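Sorting nexin-3 (Saccharomyces cerevisiae, PDB 1OCS) binds phosphatidylinositol 3-phosphate through its PX domain and helps retrieve late Golgi membrane proteins from the prevacuolar compartment. Local coordinates at residues F71-R74 against V75-V78; R118-N121 against E122-E125. One frame throughout, in Å; residues are numbered along the deposited sequence.

Interaction 1. Residues F71-R74 against V75-V78; sequences FHKR and VSKV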
loop_
_atom_site.group_PDB
_atom_site.type_symbol
_atom_site.label_atom_id
_atom_site.label_comp_id
_atom_site.label_asym_id
_atom_site.label_seq_id
_atom_site.Cartn_x
_atom_site.Cartn_y
_atom_site.Cartn_z
ATOM N N PHE A 71 6.210 8.875 -11.442
ATOM C CA PHE A 71 5.185 9.491 -10.604
ATOM C C PHE A 71 4.808 10.870 -11.140
ATOM O O PHE A 71 5.578 11.484 -11.874
ATOM C CB PHE A 71 5.663 9.586 -9.154
ATOM C CG PHE A 71 5.689 8.260 -8.441
ATOM C CD1 PHE A 71 6.644 7.300 -8.761
ATOM C CD2 PHE A 71 4.744 7.964 -7.462
ATOM C CE1 PHE A 71 6.658 6.063 -8.116
ATOM C CE2 PHE A 71 4.751 6.731 -6.812
ATOM C CZ PHE A 71 5.709 5.779 -7.139
ATOM N N HIS A 72 3.627 11.353 -10.756
ATOM C CA HIS A 72 3.121 12.634 -11.245
ATOM C C HIS A 72 3.198 13.800 -10.259
ATOM O O HIS A 72 2.958 14.946 -10.633
ATOM C CB HIS A 72 1.676 12.453 -11.715
ATOM C CG HIS A 72 1.492 11.290 -12.641
ATOM N ND1 HIS A 72 1.788 11.353 -13.985
ATOM C CD2 HIS A 72 1.104 10.015 -12.401
ATOM C CE1 HIS A 72 1.591 10.168 -14.534
ATOM N NE2 HIS A 72 1.177 9.338 -13.594
ATOM N N LYS A 73 3.509 13.508 -9.002
ATOM C CA LYS A 73 3.634 14.552 -7.995
ATOM C C LYS A 73 4.620 14.104 -6.923
ATOM O O LYS A 73 4.900 12.915 -6.790
ATOM C CB LYS A 73 2.260 14.904 -7.402
ATOM C CG LYS A 73 1.453 13.751 -6.835
ATOM C CD LYS A 73 -0.034 14.116 -6.845
ATOM C CE LYS A 73 -0.866 13.184 -5.989
ATOM N NZ LYS A 73 -0.664 13.455 -4.537
ATOM N N ARG A 74 5.161 15.064 -6.178
ATOM C CA ARG A 74 6.158 14.774 -5.156
ATOM C C ARG A 74 5.603 14.079 -3.930
ATOM O O ARG A 74 6.167 13.092 -3.463
ATOM C CB ARG A 74 6.855 16.074 -4.736
ATOM C CG ARG A 74 7.979 15.927 -3.702
ATOM C CD ARG A 74 8.612 17.298 -3.444
ATOM N NE ARG A 74 9.746 17.284 -2.522
ATOM C CZ ARG A 74 10.984 16.908 -2.833
ATOM N NH1 ARG A 74 11.282 16.494 -4.058
ATOM N NH2 ARG A 74 11.936 16.973 -1.914
ATOM N N VAL A 75 4.490 14.590 -3.420
ATOM C CA VAL A 75 3.881 14.040 -2.218
ATOM C C VAL A 75 2.501 13.427 -2.448
ATOM O O VAL A 75 1.643 14.018 -3.098
ATOM C CB VAL A 75 3.758 15.140 -1.129
ATOM C CG1 VAL A 75 3.140 14.567 0.136
ATOM C CG2 VAL A 75 5.134 15.729 -0.834
ATOM N N SER A 76 2.302 12.228 -1.913
ATOM C CA SER A 76 1.015 11.552 -2.018
ATOM C C SER A 76 0.602 11.045 -0.645
ATOM O O SER A 76 1.394 10.435 0.074
ATOM C CB SER A 76 1.085 10.388 -3.008
ATOM O OG SER A 76 1.127 10.863 -4.343
ATOM N N LYS A 77 -0.640 11.325 -0.277
ATOM C CA LYS A 77 -1.171 10.891 1.002
ATOM C C LYS A 77 -2.531 10.284 0.695
ATOM O O LYS A 77 -3.452 10.985 0.274
ATOM C CB LYS A 77 -1.315 12.082 1.955
ATOM C CG LYS A 77 -1.047 11.733 3.412
ATOM C CD LYS A 77 -1.110 12.958 4.322
ATOM C CE LYS A 77 -2.536 13.466 4.477
ATOM N NZ LYS A 77 -2.623 14.584 5.465
ATOM N N VAL A 78 -2.643 8.975 0.878
ATOM C CA VAL A 78 -3.885 8.273 0.603
ATOM C C VAL A 78 -4.184 7.265 1.705
ATOM O O VAL A 78 -3.309 6.930 2.503
ATOM C CB VAL A 78 -3.801 7.508 -0.737
ATOM C CG1 VAL A 78 -3.525 8.474 -1.881
ATOM C CG2 VAL A 78 -2.696 6.444 -0.658
HETATM O O HOH W 1 -2.265 12.936 -1.877
HETATM O O HOH W 2 3.568 10.880 -5.365
#

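Interaction 2. Residues R118-N121 against E122-E125; sequences RFSN and EVIE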
loop_
_atom_site.group_PDB
_atom_site.type_symbol
_atom_site.label_atom_id
_atom_site.label_comp_id
_atom_site.label_asym_id
_atom_site.label_seq_id
_atom_site.Cartn_x
_atom_site.Cartn_y
_atom_site.Cartn_z
ATOM N N ARG A 118 -10.457 -8.805 14.198
ATOM C CA ARG A 118 -9.869 -7.887 13.223
ATOM C C ARG A 118 -9.822 -6.431 13.682
ATOM O O ARG A 118 -9.022 -5.648 13.172
ATOM C CB ARG A 118 -10.621 -7.960 11.890
ATOM C CG ARG A 118 -11.988 -7.296 11.904
ATOM C CD ARG A 118 -12.563 -7.187 10.496
ATOM N NE ARG A 118 -12.752 -8.496 9.878
ATOM C CZ ARG A 118 -12.205 -8.862 8.724
ATOM N NH1 ARG A 118 -12.433 -10.073 8.237
ATOM N NH2 ARG A 118 -11.427 -8.019 8.056
ATOM N N PHE A 119 -10.676 -6.062 14.633
ATOM C CA PHE A 119 -10.697 -4.687 15.122
ATOM C C PHE A 119 -9.921 -4.472 16.415
ATOM O O PHE A 119 -9.934 -3.380 16.979
ATOM C CB PHE A 119 -12.140 -4.205 15.289
ATOM C CG PHE A 119 -12.897 -4.131 13.995
ATOM C CD1 PHE A 119 -14.021 -4.918 13.782
ATOM C CD2 PHE A 119 -12.457 -3.298 12.966
ATOM C CE1 PHE A 119 -14.700 -4.884 12.561
ATOM C CE2 PHE A 119 -13.127 -3.256 11.745
ATOM C CZ PHE A 119 -14.252 -4.053 11.542
ATOM N N SER A 120 -9.239 -5.510 16.887
ATOM C CA SER A 120 -8.448 -5.385 18.107
ATOM C C SER A 120 -7.182 -4.579 17.802
ATOM O O SER A 120 -6.693 -4.585 16.668
ATOM C CB SER A 120 -8.060 -6.768 18.635
ATOM O OG SER A 120 -7.246 -7.456 17.703
ATOM N N ASN A 121 -6.666 -3.878 18.807
ATOM C CA ASN A 121 -5.452 -3.081 18.641
ATOM C C ASN A 121 -4.304 -3.995 18.231
ATOM O O ASN A 121 -3.433 -3.618 17.445
ATOM C CB ASN A 121 -5.106 -2.371 19.953
ATOM C CG ASN A 121 -6.103 -1.282 20.311
ATOM O OD1 ASN A 121 -6.153 -0.816 21.454
ATOM N ND2 ASN A 121 -6.895 -0.862 19.332
ATOM N N GLU A 122 -4.326 -5.210 18.767
ATOM C CA GLU A 122 -3.305 -6.207 18.488
ATOM C C GLU A 122 -3.162 -6.400 16.985
ATOM O O GLU A 122 -2.092 -6.184 16.417
ATOM C CB GLU A 122 -3.696 -7.548 19.118
ATOM C CG GLU A 122 -4.348 -7.441 20.491
ATOM C CD GLU A 122 -5.087 -8.715 20.881
ATOM O OE1 GLU A 122 -6.041 -9.097 20.168
ATOM O OE2 GLU A 122 -4.712 -9.334 21.899
ATOM N N VAL A 123 -4.256 -6.814 16.352
ATOM C CA VAL A 123 -4.271 -7.066 14.920
ATOM C C VAL A 123 -3.966 -5.837 14.073
ATOM O O VAL A 123 -3.153 -5.902 13.153
ATOM C CB VAL A 123 -5.636 -7.654 14.477
ATOM C CG1 VAL A 123 -5.706 -7.740 12.959
ATOM C CG2 VAL A 123 -5.825 -9.036 15.080
ATOM N N ILE A 124 -4.612 -4.718 14.379
ATOM C CA ILE A 124 -4.403 -3.497 13.610
ATOM C C ILE A 124 -2.957 -3.008 13.672
ATOM O O ILE A 124 -2.385 -2.629 12.651
ATOM C CB ILE A 124 -5.369 -2.377 14.066
ATOM C CG1 ILE A 124 -6.814 -2.793 13.754
ATOM C CG2 ILE A 124 -5.047 -1.075 13.340
ATOM C CD1 ILE A 124 -7.871 -1.787 14.186
ATOM N N GLU A 125 -2.360 -3.031 14.859
ATOM C CA GLU A 125 -0.974 -2.594 14.999
ATOM C C GLU A 125 -0.036 -3.551 14.270
ATOM O O GLU A 125 0.946 -3.127 13.659
ATOM C CB GLU A 125 -0.578 -2.504 16.477
ATOM C CG GLU A 125 0.896 -2.188 16.694
ATOM C CD GLU A 125 1.322 -0.867 16.074
ATOM O OE1 GLU A 125 2.546 -0.626 15.981
ATOM O OE2 GLU A 125 0.439 -0.069 15.685
#

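Interaction 1. Residues F71-R74 against V75-V78
K73 reaches along the chain to meet V75 and S76 where the loop after strand 57-66 runs into strand 75-81. Its CG stands between the backbone N and the carbonyl carbon (chi1 54°), which starts the side chain towards the strand. The chain runs nearly straight until a bend (chi4 74°) turns the ammonium group onto its acceptors. K73 NZ donates to V75 O at 2.8 Å, lying in the carbonyl plane on a lone pair. K73 NZ also donates to S76 OG at 3.2 Å, while K73 CE passes 3.5 Å from that oxygen. A lysine suits this place because one ammonium can serve several acceptors: a third, weak bond from NZ goes to water 1, which is also bound by K77 N at 2.8 Å.

The S76 hydroxyl looks back to the loop. Besides accepting the hydrogen bond from K73 NZ, it is bridged by water 2, 2.6 Å from S76 OG, to the loop backbone, the same water donating to K73 O at 2.8 Å. A small hydroxyl fits this buried spot beside E156 of helix 149-156.

R74 takes another course. Its extended chain leads away to a salt bridge with E31, and what V75 meets is the aliphatic root, with R74 CG 4.0 Å from V75 CG2. Backbone bonds of R74 and S76 to T66 and C64 make this the returning arm of a beta hairpin. The ammonium charge is probably stabilised by neutral oxygens, a carbonyl, a hydroxyl and a water, with no carboxylate in this contact.

Interaction 2. Residues R118-N121 against E122-E125
S120 caps the start of helix 121-139, its side chain meeting V123 and E122. Its OG, placed between the backbone N and the carbonyl carbon (chi1 62°), accepts a weak but nearly straight bond from V123 N at 3.3 Å. Serine suits an N-cap because its short hydroxyl can fold back to an amide of the first turn; the same OG also bonds to N117 O. E122 OE1 lies 3.2 Å from S120 OG and has a weak bond to S116 OG.

Two backbone bonds begin the helical pattern: I124 N to S120 O, almost linear (175°) at 3.1 Å, and E125 N to N121 O at 2.9 Å.

Van der Waals contact comes from I124, whose CG1 lies 3.4 Å from the carbonyl oxygen S120 O while CD1 reaches F119 O at 3.8 Å. Cutting I124 back to an alanine removes CG1 and CD1, and is likely to open a gap between the first turn and the carbonyls of R118, F119 and S120. R118 CG covers one face of the F119 ring.

V123 faces L114 and lies beside R127, which binds phosphatidylinositol 3-phosphate, whereas I124 and F119 set the helix start on strands 36-46 and 57-66.

How the interactions relate
From the N terminus, the chain passes through strands 36-46 and 57-66 before interaction 1, which joins the connecting loop to strand 75-81, the third strand of the antiparallel sheet. That strand ends at R81, a lipid-binding residue, and S83 follows in helix 82-89. After helix 93-98, a long loop carrying K112 leads to interaction 2, where helix 121-139 begins. Each contact closes just a short turn of its own. The two stand in series, neither nesting nor crossing, on opposite sides of the chain's centre with their own centres about 28 Å apart. Interaction 1 marks an outer strand of the sheet, and interaction 2 the long helix that leans on the other two.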